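Local coordinates for Sensory/regulatory protein rpfC (Xanthomonas campestris pv. campestris, PDB 3M6M), which probably acts in two-component signalling as a sensor histidine kinase, the part described here being its CheY-like receiver domain, which would take up the phosphoryl group, at residues L18-H23 with L42-A47; Q31-K36 with V121-L126; A61-L66 with V94-D99. One frame throughout, in Å; residues are numbered along the deposited sequence.

The three contacts lie within one receiver domain, a parallel five-stranded sheet with helices on both faces. Contact 1 pairs strand 40-44 with strand 16-20, and contact 3 pairs 61-65 with 93-97; their centres are about 10 Å apart, because strands 16-20 and 61-65 are neighbours. Contact 2, about 15 Å from contact 1 and 13 Å from contact 3, joins helices 24-35 and 123-133. Along the chain contact 1 closes before contact 3 opens, while contact 2 interleaves with contact 1 and encloses contact 3. Contact 2 residues Leu34, Val121 and Leu126 pack on Ile63 and Leu96 of contact 3. Contacts 1 and 3 bring Asp22 and Asp65 to one magnesium site at the C-terminal ends of the strands.

Contact 1. Residues L18-H23 with L42-A47; sequences LVADDH and LCVNGA. With MG (magnesium ion), chain T.
Beside the magnesium site of the receiver domain, edge strand 40-44 pairs with strand 16-20, and Val19 is held through both its backbone N and O. Val19 N donates to Leu42 O (2.8 Å, 166° at the hydrogen), and Val19 O takes the N-H of Val44 at 2.8 Å. A longer bond, Asp21 N to Val44 O at 3.3 Å, carries the pairing past the end of the strand. This is parallel pairing, closed by the beta-alpha-beta crossover in which helix 24-35 joins the two strands. On the face under helix 47-56, Leu18 and Leu42 lie side by side and point the same way. With CG anti to its N (chi1 -173°), Leu18 sends CD1 to within 3.8 Å of Leu42 CD2 and 3.4 Å of Leu42 O. Further along the same face, Ala20 CB meets Val44 CG1 at 3.9 Å. On the other face, beneath helix 24-35, Cys43 SG lies alongside Val19 CB. Beyond its strand, segment 18-23 turns toward the metal, and Asp22 CA passes close to Asn45 O, while 45-47 lead into helix 47-56. Asp22 OD1 binds the magnesium at 2.5 Å, the other protein ligands being Asp65 OD2 and His67 O. Asp21 does not bind the ion: its OD1 closes an Asx turn by accepting His23 N on the anti lone pair (2.8 Å) and also takes a bond from Asn26, whereas OD2 makes a salt bridge with Lys119.

Contact 2. Residues Q31-K36 with V121-L126; sequences QRLLEK and VVAAKL
Two helices on the same side of the receiver sheet, the first (24-35) and the last (123-133), meet where Leu33 reaches across to Val121, Ala123 and Leu126. Leu33 is the centre of the contact and uses its two methyls separately. CD2 touches Val121 CG1 at 3.9 Å, the two side chains meeting at a slant in the turn that leads into the last helix. CD1 points instead at that helix: it packs on Leu126 CD2 at 3.8 Å, with the side chains at about a right angle, and lies 4.4 Å from Ala123 CB. The fork faces this way because CG of Leu33 sits between the backbone N and the carbonyl carbon (chi1 73°), while Leu126, with CG anti to its N (chi1 -174°), extends CD2 to meet it. Leu34 adds a looser touch, its CD2 4.5 Å from the same Leu126 CD2. One turn back, Leu30 also packs on Val121 and Leu126, and Leu117 of strand 115-118 lies against Leu126. All the groups that meet here are apolar carbons, so the two helices are held by burial and van der Waals packing of methyl groups, without a directional polar bond to set their spacing.

Contact 3. Residues A61-L66 with V94-D99; sequences AVIVDL and VVLSAD. With MG (magnesium ion), chain T.
Asp65 ends strand 61-65 beside Leu96 of strand 93-97, the parallel pair of a beta-alpha-beta unit closed by helix 73-85; it is probably the phosphoacceptor aspartate of this CheY-like receiver domain. Its CB lies 4.2 Å from Leu96 O. With CG anti to the backbone N (chi1 177°), the carboxylate is carried forward past the strand end, and CG stands 3.4 Å from the magnesium ion. OD1 comes 3.2 Å from Leu96 O; both are acceptors and make no hydrogen bond here, and OD1 is instead paired with Lys119 in a salt bridge. OD2, the other tip, binds the magnesium ion at 2.3 Å, together with Asp22 and the carbonyl of His67. Four backbone bonds run along the pair, from Val94 N to Val62 O up to Leu66 N to Leu96 O (2.7 Å, 161° at the hydrogen). On the Asp65 face, Ile63 CG1 lies beside Val94 CG1 at 3.6 Å, and its CG2 reaches Leu96 CD1. On the opposite face, Val64 and Val95 lie side by side; past the strand end, Leu66 CB packs on Ser97 CB at 3.5 Å. Ser97 OG, which also touches Leu66 CD2, donates to Asp99 O at 2.6 Å, in the carbonyl plane and on a lone pair.

Contact 1. Residues L18-H23 with L42-A47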
loop_
_atom_site.group_PDB
_atom_site.type_symbol
_atom_site.label_atom_id
_atom_site.label_comp_id
_atom_site.label_asym_id
_atom_site.label_seq_id
_atom_site.Cartn_x
_atom_site.Cartn_y
_atom_site.Cartn_z
ATOM N N LEU D 18 -37.649 -12.864 -20.858
ATOM C CA LEU D 18 -38.081 -11.595 -20.291
ATOM C C LEU D 18 -37.348 -10.452 -20.988
ATOM O O LEU D 18 -36.118 -10.433 -21.045
ATOM C CB LEU D 18 -37.844 -11.570 -18.777
ATOM C CG LEU D 18 -38.374 -10.393 -17.948
ATOM C CD1 LEU D 18 -39.860 -10.135 -18.176
ATOM C CD2 LEU D 18 -38.103 -10.647 -16.479
ATOM N N VAL D 19 -38.118 -9.511 -21.528
ATOM C CA VAL D 19 -37.570 -8.425 -22.335
ATOM C C VAL D 19 -37.936 -7.066 -21.744
ATOM O O VAL D 19 -39.087 -6.834 -21.370
ATOM C CB VAL D 19 -38.055 -8.511 -23.810
ATOM C CG1 VAL D 19 -37.455 -7.391 -24.645
ATOM C CG2 VAL D 19 -37.703 -9.862 -24.420
ATOM N N ALA D 20 -36.946 -6.179 -21.659
ATOM C CA ALA D 20 -37.167 -4.814 -21.189
ATOM C C ALA D 20 -36.647 -3.770 -22.178
ATOM O O ALA D 20 -35.469 -3.771 -22.539
ATOM C CB ALA D 20 -36.543 -4.608 -19.816
ATOM N N ASP D 21 -37.548 -2.892 -22.612
ATOM C CA ASP D 21 -37.211 -1.740 -23.445
ATOM C C ASP D 21 -38.273 -0.664 -23.250
ATOM O O ASP D 21 -39.468 -0.970 -23.196
ATOM C CB ASP D 21 -37.118 -2.134 -24.922
ATOM C CG ASP D 21 -36.449 -1.068 -25.770
ATOM O OD1 ASP D 21 -37.007 0.044 -25.899
ATOM O OD2 ASP D 21 -35.367 -1.348 -26.324
ATOM N N ASP D 22 -37.833 0.589 -23.151
ATOM C CA ASP D 22 -38.742 1.704 -22.869
ATOM C C ASP D 22 -39.605 2.132 -24.063
ATOM O O ASP D 22 -40.611 2.821 -23.886
ATOM C CB ASP D 22 -37.989 2.903 -22.269
ATOM C CG ASP D 22 -36.844 3.385 -23.143
ATOM O OD1 ASP D 22 -35.954 2.575 -23.477
ATOM O OD2 ASP D 22 -36.824 4.587 -23.479
ATOM N N HIS D 23 -39.214 1.717 -25.267
ATOM C CA HIS D 23 -39.981 2.022 -26.476
ATOM C C HIS D 23 -40.842 0.845 -26.927
ATOM O O HIS D 23 -40.388 -0.302 -26.939
ATOM C CB HIS D 23 -39.059 2.495 -27.604
ATOM C CG HIS D 23 -38.533 3.882 -27.404
ATOM N ND1 HIS D 23 -37.291 4.137 -26.862
ATOM C CD2 HIS D 23 -39.089 5.091 -27.656
ATOM C CE1 HIS D 23 -37.101 5.444 -26.797
ATOM N NE2 HIS D 23 -38.177 6.044 -27.272
ATOM N N LEU D 42 -42.222 -12.322 -22.254
ATOM C CA LEU D 42 -42.903 -11.254 -21.525
ATOM C C LEU D 42 -42.120 -9.956 -21.708
ATOM O O LEU D 42 -40.915 -9.899 -21.439
ATOM C CB LEU D 42 -43.063 -11.582 -20.034
ATOM C CG LEU D 42 -43.916 -10.600 -19.211
ATOM C CD1 LEU D 42 -45.413 -10.840 -19.407
ATOM C CD2 LEU D 42 -43.564 -10.662 -17.735
ATOM N N CYS D 43 -42.812 -8.925 -22.182
ATOM C CA CYS D 43 -42.204 -7.621 -22.402
ATOM C C CYS D 43 -42.611 -6.639 -21.318
ATOM O O CYS D 43 -43.772 -6.595 -20.909
ATOM C CB CYS D 43 -42.575 -7.077 -23.778
ATOM S SG CYS D 43 -41.880 -8.042 -25.119
ATOM N N VAL D 44 -41.640 -5.855 -20.862
ATOM C CA VAL D 44 -41.861 -4.902 -19.785
ATOM C C VAL D 44 -41.221 -3.544 -20.119
ATOM O O VAL D 44 -40.345 -3.463 -20.986
ATOM C CB VAL D 44 -41.412 -5.501 -18.422
ATOM C CG1 VAL D 44 -39.978 -5.104 -18.064
ATOM C CG2 VAL D 44 -42.400 -5.127 -17.329
ATOM N N ASN D 45 -41.661 -2.486 -19.441
ATOM C CA ASN D 45 -41.340 -1.111 -19.847
ATOM C C ASN D 45 -40.012 -0.529 -19.338
ATOM O O ASN D 45 -39.536 0.479 -19.864
ATOM C CB ASN D 45 -42.495 -0.166 -19.485
ATOM C CG ASN D 45 -43.712 -0.339 -20.387
ATOM O OD1 ASN D 45 -44.606 0.508 -20.396
ATOM N ND2 ASN D 45 -43.754 -1.432 -21.146
ATOM N N GLY D 46 -39.424 -1.152 -18.319
ATOM C CA GLY D 46 -38.195 -0.636 -17.717
ATOM C C GLY D 46 -37.450 -1.635 -16.855
ATOM O O GLY D 46 -37.862 -2.788 -16.731
ATOM N N ALA D 47 -36.356 -1.178 -16.251
ATOM C CA ALA D 47 -35.473 -2.034 -15.455
ATOM C C ALA D 47 -36.074 -2.474 -14.120
ATOM O O ALA D 47 -35.812 -3.585 -13.658
ATOM C CB ALA D 47 -34.127 -1.357 -15.235
HETATM MG MG MG T . -33.946 2.995 -24.979
#

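Contact 2. Residues Q31-K36 with V121-L126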
loop_
_atom_site.group_PDB
_atom_site.type_symbol
_atom_site.label_atom_id
_atom_site.label_comp_id
_atom_site.label_asym_id
_atom_site.label_seq_id
_atom_site.Cartn_x
_atom_site.Cartn_y
_atom_site.Cartn_z
ATOM N N GLN D 31 -40.419 -9.351 -29.460
ATOM C CA GLN D 31 -41.447 -10.351 -29.170
ATOM C C GLN D 31 -41.771 -11.196 -30.404
ATOM O O GLN D 31 -41.868 -12.421 -30.314
ATOM C CB GLN D 31 -42.717 -9.676 -28.636
ATOM C CG GLN D 31 -43.793 -10.636 -28.137
ATOM C CD GLN D 31 -44.977 -9.923 -27.507
ATOM O OE1 GLN D 31 -44.813 -9.061 -26.641
ATOM N NE2 GLN D 31 -46.182 -10.288 -27.932
ATOM N N ARG D 32 -41.921 -10.531 -31.549
ATOM C CA ARG D 32 -42.257 -11.189 -32.811
ATOM C C ARG D 32 -41.196 -12.174 -33.298
ATOM O O ARG D 32 -41.525 -13.295 -33.691
ATOM C CB ARG D 32 -42.539 -10.148 -33.899
ATOM C CG ARG D 32 -44.001 -9.727 -34.006
ATOM C CD ARG D 32 -44.188 -8.578 -34.997
ATOM N NE ARG D 32 -43.454 -8.782 -36.248
ATOM C CZ ARG D 32 -43.930 -9.411 -37.320
ATOM N NH1 ARG D 32 -45.159 -9.913 -37.322
ATOM N NH2 ARG D 32 -43.172 -9.536 -38.402
ATOM N N LEU D 33 -39.930 -11.759 -33.264
ATOM C CA LEU D 33 -38.844 -12.564 -33.828
ATOM C C LEU D 33 -38.482 -13.801 -32.998
ATOM O O LEU D 33 -38.145 -14.844 -33.562
ATOM C CB LEU D 33 -37.601 -11.705 -34.130
ATOM C CG LEU D 33 -36.670 -11.157 -33.041
ATOM C CD1 LEU D 33 -35.635 -12.193 -32.613
ATOM C CD2 LEU D 33 -35.963 -9.909 -33.543
ATOM N N LEU D 34 -38.555 -13.687 -31.673
ATOM C CA LEU D 34 -38.173 -14.801 -30.801
ATOM C C LEU D 34 -39.346 -15.682 -30.346
ATOM O O LEU D 34 -39.154 -16.640 -29.594
ATOM C CB LEU D 34 -37.290 -14.331 -29.629
ATOM C CG LEU D 34 -37.805 -13.438 -28.498
ATOM C CD1 LEU D 34 -38.312 -14.274 -27.345
ATOM C CD2 LEU D 34 -36.686 -12.532 -28.018
ATOM N N GLU D 35 -40.552 -15.362 -30.811
ATOM C CA GLU D 35 -41.677 -16.293 -30.712
ATOM C C GLU D 35 -41.520 -17.389 -31.763
ATOM O O GLU D 35 -41.912 -18.535 -31.545
ATOM C CB GLU D 35 -43.015 -15.568 -30.873
ATOM C CG GLU D 35 -43.587 -15.052 -29.558
ATOM C CD GLU D 35 -44.796 -14.146 -29.733
ATOM O OE1 GLU D 35 -45.077 -13.711 -30.873
ATOM O OE2 GLU D 35 -45.466 -13.866 -28.717
ATOM N N LYS D 36 -40.931 -17.017 -32.898
ATOM C CA LYS D 36 -40.565 -17.951 -33.956
ATOM C C LYS D 36 -39.264 -18.677 -33.604
ATOM O O LYS D 36 -39.135 -19.263 -32.528
ATOM C CB LYS D 36 -40.416 -17.198 -35.282
ATOM C CG LYS D 36 -39.769 -17.990 -36.409
ATOM C CD LYS D 36 -39.459 -17.092 -37.599
ATOM C CE LYS D 36 -38.487 -17.753 -38.568
ATOM N NZ LYS D 36 -39.074 -18.941 -39.248
ATOM N N VAL D 121 -31.340 -5.318 -33.569
ATOM C CA VAL D 121 -30.850 -6.667 -33.305
ATOM C C VAL D 121 -30.898 -7.572 -34.543
ATOM O O VAL D 121 -31.896 -7.609 -35.267
ATOM C CB VAL D 121 -31.569 -7.310 -32.078
ATOM C CG1 VAL D 121 -33.009 -7.712 -32.410
ATOM C CG2 VAL D 121 -30.775 -8.493 -31.544
ATOM N N VAL D 122 -29.792 -8.272 -34.787
ATOM C CA VAL D 122 -29.735 -9.298 -35.822
ATOM C C VAL D 122 -30.319 -10.580 -35.232
ATOM O O VAL D 122 -29.815 -11.095 -34.228
ATOM C CB VAL D 122 -28.287 -9.537 -36.335
ATOM C CG1 VAL D 122 -28.281 -10.514 -37.509
ATOM C CG2 VAL D 122 -27.627 -8.222 -36.741
ATOM N N ALA D 123 -31.386 -11.075 -35.857
ATOM C CA ALA D 123 -32.102 -12.265 -35.388
ATOM C C ALA D 123 -31.205 -13.501 -35.278
ATOM O O ALA D 123 -31.336 -14.287 -34.338
ATOM C CB ALA D 123 -33.303 -12.551 -36.283
ATOM N N ALA D 124 -30.295 -13.657 -36.239
ATOM C CA ALA D 124 -29.347 -14.771 -36.252
ATOM C C ALA D 124 -28.365 -14.709 -35.080
ATOM O O ALA D 124 -28.110 -15.724 -34.432
ATOM C CB ALA D 124 -28.599 -14.818 -37.579
ATOM N N LYS D 125 -27.827 -13.518 -34.814
ATOM C CA LYS D 125 -26.872 -13.314 -33.717
ATOM C C LYS D 125 -27.508 -13.374 -32.332
ATOM O O LYS D 125 -26.851 -13.762 -31.367
ATOM C CB LYS D 125 -26.098 -12.000 -33.889
ATOM C CG LYS D 125 -24.603 -12.173 -34.167
ATOM C CD LYS D 125 -24.325 -12.768 -35.547
ATOM C CE LYS D 125 -22.854 -13.118 -35.714
ATOM N NZ LYS D 125 -22.593 -13.789 -37.016
ATOM N N LEU D 126 -28.778 -12.986 -32.239
ATOM C CA LEU D 126 -29.505 -13.040 -30.975
ATOM C C LEU D 126 -29.839 -14.483 -30.594
ATOM O O LEU D 126 -29.552 -14.911 -29.475
ATOM C CB LEU D 126 -30.778 -12.183 -31.034
ATOM C CG LEU D 126 -31.614 -12.002 -29.760
ATOM C CD1 LEU D 126 -30.858 -11.229 -28.687
ATOM C CD2 LEU D 126 -32.930 -11.310 -30.075
#

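Contact 3. Residues A61-L66 with V94-D99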
loop_
_atom_site.group_PDB
_atom_site.type_symbol
_atom_site.label_atom_id
_atom_site.label_comp_id
_atom_site.label_asym_id
_atom_site.label_seq_id
_atom_site.Cartn_x
_atom_site.Cartn_y
_atom_site.Cartn_z
ATOM N N ALA D 61 -33.679 -16.491 -19.537
ATOM C CA ALA D 61 -32.780 -15.411 -19.937
ATOM C C ALA D 61 -33.510 -14.073 -19.966
ATOM O O ALA D 61 -34.709 -14.018 -20.249
ATOM C CB ALA D 61 -32.156 -15.705 -21.301
ATOM N N VAL D 62 -32.775 -13.002 -19.673
ATOM C CA VAL D 62 -33.318 -11.644 -19.691
ATOM C C VAL D 62 -32.612 -10.803 -20.757
ATOM O O VAL D 62 -31.381 -10.719 -20.780
ATOM C CB VAL D 62 -33.190 -10.948 -18.305
ATOM C CG1 VAL D 62 -33.701 -9.510 -18.365
ATOM C CG2 VAL D 62 -33.934 -11.734 -17.223
ATOM N N ILE D 63 -33.400 -10.197 -21.643
ATOM C CA ILE D 63 -32.882 -9.252 -22.629
ATOM C C ILE D 63 -33.251 -7.836 -22.203
ATOM O O ILE D 63 -34.432 -7.482 -22.160
ATOM C CB ILE D 63 -33.425 -9.525 -24.053
ATOM C CG1 ILE D 63 -33.220 -10.994 -24.444
ATOM C CG2 ILE D 63 -32.756 -8.591 -25.059
ATOM C CD1 ILE D 63 -33.924 -11.410 -25.727
ATOM N N VAL D 64 -32.237 -7.035 -21.885
ATOM C CA VAL D 64 -32.448 -5.679 -21.384
ATOM C C VAL D 64 -31.900 -4.602 -22.330
ATOM O O VAL D 64 -30.825 -4.758 -22.912
ATOM C CB VAL D 64 -31.876 -5.504 -19.941
ATOM C CG1 VAL D 64 -30.345 -5.480 -19.935
ATOM C CG2 VAL D 64 -32.444 -4.254 -19.280
ATOM N N ASP D 65 -32.661 -3.523 -22.485
ATOM C CA ASP D 65 -32.206 -2.340 -23.204
ATOM C C ASP D 65 -31.297 -1.541 -22.281
ATOM O O ASP D 65 -31.641 -1.301 -21.120
ATOM C CB ASP D 65 -33.404 -1.493 -23.648
ATOM C CG ASP D 65 -32.998 -0.204 -24.352
ATOM O OD1 ASP D 65 -31.980 -0.192 -25.080
ATOM O OD2 ASP D 65 -33.716 0.804 -24.186
ATOM N N LEU D 66 -30.137 -1.139 -22.794
ATOM C CA LEU D 66 -29.165 -0.405 -21.988
ATOM C C LEU D 66 -29.689 0.956 -21.542
ATOM O O LEU D 66 -29.627 1.281 -20.357
ATOM C CB LEU D 66 -27.826 -0.257 -22.719
ATOM C CG LEU D 66 -26.686 0.491 -22.009
ATOM C CD1 LEU D 66 -26.340 -0.113 -20.644
ATOM C CD2 LEU D 66 -25.453 0.546 -22.900
ATOM N N VAL D 94 -28.617 -10.540 -21.173
ATOM C CA VAL D 94 -28.008 -9.985 -22.379
ATOM C C VAL D 94 -28.484 -8.546 -22.601
ATOM O O VAL D 94 -29.677 -8.249 -22.491
ATOM C CB VAL D 94 -28.263 -10.881 -23.631
ATOM C CG1 VAL D 94 -29.690 -11.405 -23.654
ATOM C CG2 VAL D 94 -27.930 -10.142 -24.928
ATOM N N VAL D 95 -27.539 -7.661 -22.905
ATOM C CA VAL D 95 -27.827 -6.237 -23.069
ATOM C C VAL D 95 -27.951 -5.850 -24.547
ATOM O O VAL D 95 -27.210 -6.350 -25.397
ATOM C CB VAL D 95 -26.757 -5.357 -22.362
ATOM C CG1 VAL D 95 -27.202 -3.900 -22.304
ATOM C CG2 VAL D 95 -26.489 -5.866 -20.950
ATOM N N LEU D 96 -28.906 -4.966 -24.835
ATOM C CA LEU D 96 -29.098 -4.405 -26.172
ATOM C C LEU D 96 -29.029 -2.886 -26.139
ATOM O O LEU D 96 -29.602 -2.253 -25.249
ATOM C CB LEU D 96 -30.455 -4.819 -26.746
ATOM C CG LEU D 96 -30.722 -6.234 -27.257
ATOM C CD1 LEU D 96 -32.125 -6.290 -27.839
ATOM C CD2 LEU D 96 -29.703 -6.669 -28.299
ATOM N N SER D 97 -28.331 -2.306 -27.115
ATOM C CA SER D 97 -28.312 -0.851 -27.310
ATOM C C SER D 97 -27.794 -0.446 -28.686
ATOM O O SER D 97 -27.137 -1.233 -29.374
ATOM C CB SER D 97 -27.493 -0.149 -26.220
ATOM O OG SER D 97 -26.168 -0.640 -26.178
ATOM N N ALA D 98 -28.112 0.786 -29.081
ATOM C CA ALA D 98 -27.509 1.411 -30.254
ATOM C C ALA D 98 -26.135 1.966 -29.879
ATOM O O ALA D 98 -25.331 2.309 -30.749
ATOM C CB ALA D 98 -28.405 2.510 -30.791
ATOM N N ASP D 99 -25.889 2.053 -28.572
ATOM C CA ASP D 99 -24.581 2.389 -28.018
ATOM C C ASP D 99 -23.692 1.150 -28.068
ATOM O O ASP D 99 -23.973 0.144 -27.413
ATOM C CB ASP D 99 -24.732 2.876 -26.571
ATOM C CG ASP D 99 -23.444 3.462 -25.996
ATOM O OD1 ASP D 99 -23.462 3.865 -24.814
ATOM O OD2 ASP D 99 -22.419 3.527 -26.707
HETATM MG MG MG T . -33.946 2.995 -24.979
#